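Local coordinates for protein aldehyde dehydrogenase (Anabaena variabilis, PDB 4H7N) that probably oxidises aldehydes to carboxylic acids with NAD+ as the electron acceptor, as many members of the aldehyde dehydrogenase family do, at residues P27-R38 with T195-D204. Numbering follows the deposited sequence.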
ATOM      1  N   PRO A  27      21.654 -17.510   6.674  1.00 49.58           N
ATOM      2  CA  PRO A  27      21.223 -16.828   5.441  1.00 50.80           C
ATOM      3  C   PRO A  27      21.217 -17.739   4.206  1.00 47.34           C
ATOM      4  O   PRO A  27      20.254 -17.727   3.466  1.00 45.73           O
ATOM      5  CB  PRO A  27      22.241 -15.681   5.310  1.00 52.41           C
ATOM      6  CG  PRO A  27      22.559 -15.356   6.740  1.00 52.87           C
ATOM      7  CD  PRO A  27      22.563 -16.666   7.478  1.00 50.57           C
ATOM      8  N   ARG A  28      22.256 -18.548   4.038  1.00 47.86           N
ATOM      9  CA  ARG A  28      22.398 -19.447   2.869  1.00 51.38           C
ATOM     10  C   ARG A  28      21.278 -20.528   2.789  1.00 47.86           C
ATOM     11  O   ARG A  28      20.657 -20.744   1.750  1.00 44.25           O
ATOM     12  CB  ARG A  28      23.790 -20.102   2.896  1.00 58.20           C
ATOM     13  CG  ARG A  28      24.368 -20.464   1.540  1.00 68.22           C
ATOM     14  CD  ARG A  28      25.890 -20.644   1.609  1.00 76.21           C
ATOM     15  NE  ARG A  28      26.488 -20.832   0.283  1.00 84.55           N
ATOM     16  CZ  ARG A  28      26.487 -21.975  -0.410  1.00 89.05           C
ATOM     17  NH1 ARG A  28      25.915 -23.081   0.072  1.00 88.89           N
ATOM     18  NH2 ARG A  28      27.066 -22.015  -1.607  1.00 93.27           N
ATOM     19  N   LEU A  29      21.007 -21.176   3.891  1.00 42.79           N
ATOM     20  CA  LEU A  29      19.889 -22.121   3.967  1.00 42.66           C
ATOM     21  C   LEU A  29      18.496 -21.475   3.846  1.00 40.13           C
ATOM     22  O   LEU A  29      17.572 -22.052   3.282  1.00 39.70           O
ATOM     23  CB  LEU A  29      19.943 -22.862   5.296  1.00 43.49           C
ATOM     24  CG  LEU A  29      18.795 -23.841   5.582  1.00 45.71           C
ATOM     25  CD1 LEU A  29      18.718 -24.821   4.429  1.00 46.88           C
ATOM     26  CD2 LEU A  29      19.024 -24.566   6.910  1.00 49.36           C
ATOM     27  N   LEU A  30      18.306 -20.313   4.453  1.00 37.57           N
ATOM     28  CA  LEU A  30      17.046 -19.636   4.323  1.00 35.79           C
ATOM     29  C   LEU A  30      16.739 -19.302   2.856  1.00 35.41           C
ATOM     30  O   LEU A  30      15.618 -19.519   2.358  1.00 32.96           O
ATOM     31  CB  LEU A  30      17.054 -18.384   5.183  1.00 36.15           C
ATOM     32  CG  LEU A  30      15.719 -17.679   5.204  1.00 35.09           C
ATOM     33  CD1 LEU A  30      14.568 -18.606   5.604  1.00 34.18           C
ATOM     34  CD2 LEU A  30      15.854 -16.525   6.177  1.00 37.03           C
ATOM     35  N   ALA A  31      17.747 -18.826   2.148  1.00 36.58           N
ATOM     36  CA  ALA A  31      17.618 -18.462   0.720  1.00 37.96           C
ATOM     37  C   ALA A  31      17.231 -19.676  -0.124  1.00 37.31           C
ATOM     38  O   ALA A  31      16.449 -19.604  -1.062  1.00 35.51           O
ATOM     39  CB  ALA A  31      18.947 -17.898   0.217  1.00 40.50           C
ATOM     40  N   GLN A  32      17.837 -20.784   0.201  1.00 36.91           N
ATOM     41  CA  GLN A  32      17.525 -22.057  -0.421  1.00 42.10           C
ATOM     42  C   GLN A  32      16.087 -22.444  -0.224  1.00 40.52           C
ATOM     43  O   GLN A  32      15.432 -22.804  -1.176  1.00 41.61           O
ATOM     44  CB  GLN A  32      18.468 -23.112   0.162  1.00 50.15           C
ATOM     45  CG  GLN A  32      18.422 -24.527  -0.383  1.00 56.76           C
ATOM     46  CD  GLN A  32      19.469 -25.395   0.328  1.00 63.69           C
ATOM     47  OE1 GLN A  32      20.664 -25.058   0.320  1.00 65.89           O
ATOM     48  NE2 GLN A  32      19.024 -26.479   0.987  1.00 62.35           N
ATOM     49  N   GLN A  33      15.554 -22.340   0.994  1.00 40.07           N
ATOM     50  CA  GLN A  33      14.142 -22.702   1.235  1.00 38.58           C
ATOM     51  C   GLN A  33      13.166 -21.747   0.544  1.00 35.01           C
ATOM     52  O   GLN A  33      12.113 -22.174   0.091  1.00 32.01           O
ATOM     53  CB  GLN A  33      13.822 -22.729   2.715  1.00 40.94           C
ATOM     54  CG  GLN A  33      14.652 -23.718   3.507  1.00 44.92           C
ATOM     55  CD  GLN A  33      14.281 -23.655   4.962  1.00 49.42           C
ATOM     56  OE1 GLN A  33      15.025 -23.112   5.790  1.00 52.08           O
ATOM     57  NE2 GLN A  33      13.102 -24.167   5.284  1.00 51.02           N
ATOM     58  N   CYS A  34      13.503 -20.461   0.469  1.00 33.24           N
ATOM     59  CA  CYS A  34      12.671 -19.521  -0.263  1.00 32.53           C
ATOM     60  C   CYS A  34      12.609 -19.876  -1.768  1.00 33.91           C
ATOM     61  O   CYS A  34      11.535 -19.819  -2.402  1.00 32.32           O
ATOM     62  CB  CYS A  34      13.158 -18.094  -0.036  1.00 31.99           C
ATOM     63  SG  CYS A  34      12.866 -17.573   1.676  1.00 31.99           S
ATOM     64  N   ASN A  35      13.746 -20.283  -2.318  1.00 37.19           N
ATOM     65  CA  ASN A  35      13.833 -20.672  -3.713  1.00 39.65           C
ATOM     66  C   ASN A  35      13.060 -21.946  -4.033  1.00 39.43           C
ATOM     67  O   ASN A  35      12.445 -22.035  -5.103  1.00 39.21           O
ATOM     68  CB  ASN A  35      15.285 -20.742  -4.201  1.00 44.09           C
ATOM     69  CG  ASN A  35      15.832 -19.354  -4.569  1.00 49.11           C
ATOM     70  OD1 ASN A  35      15.123 -18.505  -5.137  1.00 51.97           O
ATOM     71  ND2 ASN A  35      17.075 -19.112  -4.233  1.00 50.82           N
ATOM     72  N   ARG A  36      13.037 -22.887  -3.099  1.00 37.16           N
ATOM     73  CA  ARG A  36      12.178 -24.063  -3.202  1.00 37.52           C
ATOM     74  C   ARG A  36      10.703 -23.685  -3.203  1.00 37.28           C
ATOM     75  O   ARG A  36       9.910 -24.217  -3.982  1.00 37.33           O
ATOM     76  CB  ARG A  36      12.492 -25.057  -2.049  1.00 38.68           C
ATOM     77  N   ALA A  37      10.292 -22.750  -2.345  1.00 33.68           N
ATOM     78  CA  ALA A  37       8.887 -22.356  -2.340  1.00 30.79           C
ATOM     79  C   ALA A  37       8.514 -21.672  -3.678  1.00 29.36           C
ATOM     80  O   ALA A  37       7.447 -21.898  -4.241  1.00 28.44           O
ATOM     81  CB  ALA A  37       8.577 -21.448  -1.157  1.00 29.72           C
ATOM     82  N   ARG A  38       9.427 -20.874  -4.211  1.00 30.65           N
ATOM     83  CA  ARG A  38       9.210 -20.182  -5.496  1.00 31.04           C
ATOM     84  C   ARG A  38       8.979 -21.117  -6.662  1.00 32.96           C
ATOM     85  O   ARG A  38       8.130 -20.839  -7.536  1.00 31.27           O
ATOM     86  CB  ARG A  38      10.393 -19.273  -5.826  1.00 31.17           C
ATOM     87  CG  ARG A  38      10.348 -17.961  -5.061  1.00 29.61           C
ATOM     88  CD  ARG A  38      11.555 -17.111  -5.434  1.00 31.37           C
ATOM     89  NE  ARG A  38      11.640 -15.917  -4.611  1.00 30.21           N
ATOM     90  CZ  ARG A  38      10.844 -14.856  -4.729  1.00 29.28           C
ATOM     91  NH1 ARG A  38       9.909 -14.790  -5.683  1.00 28.38           N
ATOM     92  NH2 ARG A  38      11.012 -13.825  -3.901  1.00 28.08           N
ATOM     93  N   THR A 195      16.638 -13.708  12.064  1.00 32.59           N
ATOM     94  CA  THR A 195      16.089 -14.527  10.980  1.00 30.71           C
ATOM     95  C   THR A 195      14.988 -13.790  10.226  1.00 28.83           C
ATOM     96  O   THR A 195      14.864 -13.902   9.012  1.00 28.70           O
ATOM     97  CB  THR A 195      15.558 -15.828  11.544  1.00 30.18           C
ATOM     98  OG1 THR A 195      16.623 -16.493  12.180  1.00 30.04           O
ATOM     99  CG2 THR A 195      14.987 -16.711  10.439  1.00 28.48           C
ATOM    100  N   GLY A 196      14.187 -13.039  10.964  1.00 29.34           N
ATOM    101  CA  GLY A 196      13.167 -12.177  10.362  1.00 29.23           C
ATOM    102  C   GLY A 196      13.762 -11.145   9.421  1.00 30.66           C
ATOM    103  O   GLY A 196      13.291 -10.946   8.269  1.00 27.57           O
ATOM    104  N   ALA A 197      14.794 -10.465   9.895  1.00 28.96           N
ATOM    105  CA  ALA A 197      15.506  -9.529   9.047  1.00 31.73           C
ATOM    106  C   ALA A 197      16.035 -10.196   7.794  1.00 32.91           C
ATOM    107  O   ALA A 197      15.883  -9.643   6.688  1.00 33.82           O
ATOM    108  CB  ALA A 197      16.651  -8.843   9.823  1.00 33.46           C
ATOM    109  N   ASN A 198      16.660 -11.370   7.940  1.00 32.32           N
ATOM    110  CA  ASN A 198      17.143 -12.107   6.766  1.00 34.18           C
ATOM    111  C   ASN A 198      16.051 -12.451   5.724  1.00 33.96           C
ATOM    112  O   ASN A 198      16.241 -12.287   4.531  1.00 32.83           O
ATOM    113  CB  ASN A 198      17.881 -13.384   7.158  1.00 38.86           C
ATOM    114  CG  ASN A 198      19.228 -13.105   7.810  1.00 44.88           C
ATOM    115  OD1 ASN A 198      19.826 -12.040   7.610  1.00 52.70           O
ATOM    116  ND2 ASN A 198      19.707 -14.056   8.617  1.00 45.45           N
ATOM    117  N   LEU A 199      14.903 -12.924   6.202  1.00 29.68           N
ATOM    118  CA  LEU A 199      13.782 -13.261   5.342  1.00 27.82           C
ATOM    119  C   LEU A 199      13.318 -12.144   4.489  1.00 26.03           C
ATOM    120  O   LEU A 199      12.919 -12.378   3.360  1.00 25.96           O
ATOM    121  CB  LEU A 199      12.608 -13.733   6.222  1.00 28.68           C
ATOM    122  CG  LEU A 199      11.359 -14.230   5.529  1.00 28.94           C
ATOM    123  CD1 LEU A 199      11.732 -15.454   4.700  1.00 29.83           C
ATOM    124  CD2 LEU A 199      10.336 -14.547   6.610  1.00 28.73           C
ATOM    125  N   ILE A 200      13.334 -10.920   5.011  1.00 25.63           N
ATOM    126  CA  ILE A 200      12.906  -9.767   4.216  1.00 27.64           C
ATOM    127  C   ILE A 200      13.747  -9.614   2.946  1.00 28.60           C
ATOM    128  O   ILE A 200      13.231  -9.128   1.895  1.00 29.72           O
ATOM    129  CB  ILE A 200      12.936  -8.483   5.069  1.00 30.17           C
ATOM    130  CG1 ILE A 200      11.892  -8.574   6.183  1.00 30.92           C
ATOM    131  CG2 ILE A 200      12.744  -7.247   4.220  1.00 31.76           C
ATOM    132  CD1 ILE A 200      12.074  -7.541   7.284  1.00 33.01           C
ATOM    133  N   ASN A 201      15.012 -10.030   2.997  1.00 29.93           N
ATOM    134  CA  ASN A 201      15.822 -10.051   1.771  1.00 32.68           C
ATOM    135  C   ASN A 201      15.412 -11.004   0.679  1.00 31.57           C
ATOM    136  O   ASN A 201      15.885 -10.815  -0.416  1.00 29.80           O
ATOM    137  CB  ASN A 201      17.284 -10.247   2.024  1.00 35.96           C
ATOM    138  CG  ASN A 201      17.850  -9.164   2.889  1.00 40.21           C
ATOM    139  OD1 ASN A 201      17.440  -8.010   2.814  1.00 45.22           O
ATOM    140  ND2 ASN A 201      18.721  -9.556   3.797  1.00 43.63           N
ATOM    141  N   TYR A 202      14.531 -11.972   0.943  1.00 28.90           N
ATOM    142  CA  TYR A 202      14.232 -13.028  -0.033  1.00 29.47           C
ATOM    143  C   TYR A 202      12.800 -13.039  -0.614  1.00 27.82           C
ATOM    144  O   TYR A 202      12.535 -13.765  -1.581  1.00 26.86           O
ATOM    145  CB  TYR A 202      14.532 -14.410   0.572  1.00 31.47           C
ATOM    146  CG  TYR A 202      15.947 -14.492   1.092  1.00 36.23           C
ATOM    147  CD1 TYR A 202      17.043 -14.269   0.239  1.00 41.66           C
ATOM    148  CD2 TYR A 202      16.201 -14.681   2.432  1.00 37.93           C
ATOM    149  CE1 TYR A 202      18.355 -14.275   0.728  1.00 43.31           C
ATOM    150  CE2 TYR A 202      17.501 -14.707   2.935  1.00 41.86           C
ATOM    151  CZ  TYR A 202      18.574 -14.491   2.086  1.00 45.31           C
ATOM    152  OH  TYR A 202      19.857 -14.519   2.600  1.00 44.90           O
ATOM    153  N   VAL A 203      11.908 -12.249  -0.034  1.00 24.92           N
ATOM    154  CA  VAL A 203      10.497 -12.294  -0.360  1.00 23.92           C
ATOM    155  C   VAL A 203      10.090 -11.107  -1.238  1.00 24.63           C
ATOM    156  O   VAL A 203      10.871 -10.172  -1.440  1.00 23.88           O
ATOM    157  CB  VAL A 203       9.656 -12.386   0.914  1.00 22.87           C
ATOM    158  CG1 VAL A 203      10.039 -13.654   1.717  1.00 24.33           C
ATOM    159  CG2 VAL A 203       9.754 -11.184   1.797  1.00 22.86           C
ATOM    160  N   ASP A 204       8.875 -11.172  -1.751  1.00 23.88           N
ATOM    161  CA  ASP A 204       8.304 -10.154  -2.635  1.00 25.06           C
ATOM    162  C   ASP A 204       7.372  -9.205  -1.896  1.00 23.87           C
ATOM    163  O   ASP A 204       6.933  -8.195  -2.440  1.00 24.61           O
ATOM    164  CB  ASP A 204       7.509 -10.847  -3.740  1.00 23.98           C
ATOM    165  CG  ASP A 204       8.372 -11.788  -4.579  1.00 26.13           C
ATOM    166  OD1 ASP A 204       9.534 -11.472  -4.845  1.00 24.86           O
ATOM    167  OD2 ASP A 204       7.937 -12.924  -4.893  1.00 25.96           O
TER
HETATM  168  O   HOH W   1      13.677 -15.808  -2.760  1.00 32.60           O
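The NH1 and NH2 ends of the Arg38 guanidinium each bond one carboxylate oxygen of Asp204, NH1 to OD2 at 2.8 Å and NH2 to OD1 at 2.9 Å, in a salt bridge whose planes stand 62° apart. NH1 uses the syn lone pair of OD2, whereas NH2 approaches OD1 from well out of the carboxylate plane. OD2 also accepts a hydrogen bond from the backbone N of Leu129 in strand 118-134. The second bond of NH2 goes to Tyr202 O at 2.8 Å, and NE reaches the same carbonyl through a water, so Tyr202 O accepts twice and NE, NH1 and NH2 all have acceptors. The Arg38 side chain, extended from CG to NE, carries the guanidinium across to the turn after helix 193-200. With an alanine here, Asp204 is likely to lose the positive charge that faces it, and Tyr202 O its direct N-H donor. Toward the start of helix 27-46, the Tyr202 ring takes Ala31 CB over one face (CH-pi, 4.0 Å to the centroid) and Leu30 CD2 at its edge, while Cys34 SG lies against Tyr202 CB at 3.7 Å. Leu30 CD2 also packs on Asn198 CB. The axes of segments 27-38 and 195-200 cross at -49°, and Cys34 and Leu199 both rest on Val158 of strand 156-161, placing helices 27-46 and 193-200 against the sheet that includes strand 118-134, consistent with the Rossmann-type NAD-binding domain of aldehyde dehydrogenases.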